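Local coordinates for uncharacterized protein YLR021W (PDB 2Z5B), which helps assemble the yeast 20S proteasome by promoting formation of its alpha-ring, working as a heterodimeric chaperone with POC4, at residues 38-43 and 171-176. Sequence-based numbering, arbitrary orientation.
Sequences ILLQIR and KCIKDM
Leu40, Ile173 and Met176 meet in a buried, wholly apolar contact that seats the C-terminal helix 162-176 on one face of the mixed beta-sheet, against the inner strand 38-44. The axes of the two segments come no nearer than 11.2 Å and run at 128° to one another; at this spacing the side chains meet by their terminal methyl groups. Leu40 and Ile173 carry most of the contact, each touching two partners. Leucine suits its place because the fork at CG offers two methyls: with CG anti to the backbone N (chi1 178°), CD2 meets Ile173 CD1 at 4.0 Å, while CD1 meets Met176 CE at 3.8 Å. The methionine chain bends at its last torsion (chi3 72°), bringing the terminal methyl round to the leucine; an unbranched, flexible thioether suits such a fit. In Ile173, CG1 is the longer branch, and its CD1 is the reaching end. Ile42 adds a lighter touch from the strand, its CD1 lying 4.3 Å from Ile173 CD1. Helix 109-124 packs beside this cluster, with Tyr120 touching both Leu40 and Ile173, and Val29 of the adjoining strand touches Leu40 and Met176.

Alternation along the strand sends Gln41 and Arg43 to the other face. There Arg43 NE and NH2 both donate to Gln41 OE1, each at 2.8 Å and in the guanidinium plane. The chemistry thus divides by face: here sheet and helix are joined by dispersion and the burial of apolar surface, whereas polar side chains behind bond both to one another and to the YPL144W chain.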
loop_
_atom_site.group_PDB
_atom_site.type_symbol
_atom_site.label_atom_id
_atom_site.label_comp_id
_atom_site.label_asym_id
_atom_site.label_seq_id
_atom_site.Cartn_x
_atom_site.Cartn_y
_atom_site.Cartn_z
ATOM N N ILE B 38 -2.323 -1.656 8.084
ATOM C CA ILE B 38 -1.093 -1.050 7.623
ATOM C C ILE B 38 -1.047 -1.290 6.126
ATOM O O ILE B 38 -1.430 -2.370 5.657
ATOM C CB ILE B 38 0.143 -1.618 8.359
ATOM C CG1 ILE B 38 0.176 -1.045 9.799
ATOM C CG2 ILE B 38 1.424 -1.254 7.621
ATOM C CD1 ILE B 38 0.882 -1.883 10.797
ATOM N N LEU B 39 -0.641 -0.270 5.373
ATOM C CA LEU B 39 -0.472 -0.432 3.933
ATOM C C LEU B 39 1.013 -0.459 3.634
ATOM O O LEU B 39 1.690 0.557 3.791
ATOM C CB LEU B 39 -1.179 0.687 3.152
ATOM C CG LEU B 39 -0.993 0.747 1.619
ATOM C CD1 LEU B 39 -1.517 -0.535 0.968
ATOM C CD2 LEU B 39 -1.717 1.949 1.062
ATOM N N LEU B 40 1.507 -1.622 3.200
ATOM C CA LEU B 40 2.921 -1.838 2.911
ATOM C C LEU B 40 3.183 -1.958 1.420
ATOM O O LEU B 40 2.491 -2.727 0.722
ATOM C CB LEU B 40 3.427 -3.116 3.624
ATOM C CG LEU B 40 4.883 -3.528 3.384
ATOM C CD1 LEU B 40 5.836 -2.507 4.004
ATOM C CD2 LEU B 40 5.124 -4.916 3.992
ATOM N N GLN B 41 4.169 -1.199 0.930
ATOM C CA GLN B 41 4.641 -1.313 -0.450
ATOM C C GLN B 41 5.974 -2.023 -0.450
ATOM O O GLN B 41 6.852 -1.697 0.359
ATOM C CB GLN B 41 4.870 0.055 -1.097
ATOM C CG GLN B 41 3.621 0.862 -1.385
ATOM C CD GLN B 41 3.973 2.140 -2.074
ATOM O OE1 GLN B 41 4.136 2.172 -3.302
ATOM N NE2 GLN B 41 4.099 3.205 -1.307
ATOM N N ILE B 42 6.129 -2.992 -1.349
ATOM C CA ILE B 42 7.460 -3.570 -1.615
ATOM C C ILE B 42 7.747 -3.546 -3.107
ATOM O O ILE B 42 7.245 -4.386 -3.861
ATOM C CB ILE B 42 7.626 -5.005 -1.085
ATOM C CG1 ILE B 42 7.036 -5.145 0.332
ATOM C CG2 ILE B 42 9.111 -5.370 -1.086
ATOM C CD1 ILE B 42 6.919 -6.569 0.825
ATOM N N ARG B 43 8.539 -2.583 -3.537
ATOM C CA ARG B 43 8.762 -2.365 -4.950
ATOM C C ARG B 43 10.136 -2.834 -5.417
ATOM O O ARG B 43 11.133 -2.630 -4.734
ATOM C CB ARG B 43 8.606 -0.885 -5.280
ATOM C CG ARG B 43 7.193 -0.355 -5.080
ATOM C CD ARG B 43 7.131 1.031 -5.640
ATOM N NE ARG B 43 5.846 1.693 -5.412
ATOM C CZ ARG B 43 5.294 2.535 -6.275
ATOM N NH1 ARG B 43 5.885 2.751 -7.455
ATOM N NH2 ARG B 43 4.129 3.129 -5.981
ATOM N N LYS B 171 14.260 -8.267 7.056
ATOM C CA LYS B 171 15.224 -7.318 7.629
ATOM C C LYS B 171 14.993 -5.873 7.148
ATOM O O LYS B 171 15.070 -4.949 7.930
ATOM C CB LYS B 171 16.653 -7.746 7.296
ATOM C CG LYS B 171 17.705 -6.904 7.991
ATOM C CD LYS B 171 19.122 -7.458 7.755
ATOM C CE LYS B 171 20.164 -6.408 8.151
ATOM N NZ LYS B 171 19.972 -5.984 9.567
ATOM N N CYS B 172 14.716 -5.699 5.866
ATOM C CA CYS B 172 14.467 -4.364 5.299
ATOM C C CYS B 172 13.245 -3.716 5.963
ATOM O O CYS B 172 13.266 -2.533 6.325
ATOM C CB CYS B 172 14.261 -4.473 3.782
ATOM S SG CYS B 172 15.751 -4.876 2.855
ATOM N N ILE B 173 12.196 -4.515 6.161
ATOM C CA ILE B 173 10.946 -4.039 6.751
ATOM C C ILE B 173 11.162 -3.637 8.207
ATOM O O ILE B 173 10.701 -2.569 8.624
ATOM C CB ILE B 173 9.805 -5.079 6.590
ATOM C CG1 ILE B 173 9.439 -5.226 5.105
ATOM C CG2 ILE B 173 8.578 -4.689 7.429
ATOM C CD1 ILE B 173 8.738 -6.526 4.735
ATOM N N LYS B 174 11.891 -4.471 8.954
ATOM C CA LYS B 174 12.306 -4.168 10.332
ATOM C C LYS B 174 13.223 -2.934 10.430
ATOM O O LYS B 174 13.084 -2.132 11.357
ATOM C CB LYS B 174 12.982 -5.392 10.979
ATOM C CG LYS B 174 13.360 -5.219 12.466
ATOM C CD LYS B 174 13.791 -6.545 13.102
ATOM C CE LYS B 174 14.544 -6.319 14.408
ATOM N NZ LYS B 174 15.909 -5.753 14.174
ATOM N N ASP B 175 14.142 -2.781 9.473
ATOM C CA ASP B 175 15.086 -1.665 9.470
ATOM C C ASP B 175 14.407 -0.333 9.151
ATOM O O ASP B 175 14.865 0.730 9.576
ATOM C CB ASP B 175 16.253 -1.932 8.521
ATOM C CG ASP B 175 17.252 -2.920 9.089
ATOM O OD1 ASP B 175 17.235 -3.168 10.319
ATOM O OD2 ASP B 175 18.063 -3.447 8.303
ATOM N N MET B 176 13.291 -0.410 8.441
ATOM C CA MET B 176 12.404 0.711 8.247
ATOM C C MET B 176 11.930 1.280 9.595
ATOM O O MET B 176 11.771 2.496 9.727
ATOM C CB MET B 176 11.213 0.235 7.407
ATOM C CG MET B 176 10.276 1.300 6.935
ATOM S SD MET B 176 9.346 0.734 5.495
ATOM C CE MET B 176 8.235 -0.462 6.196
#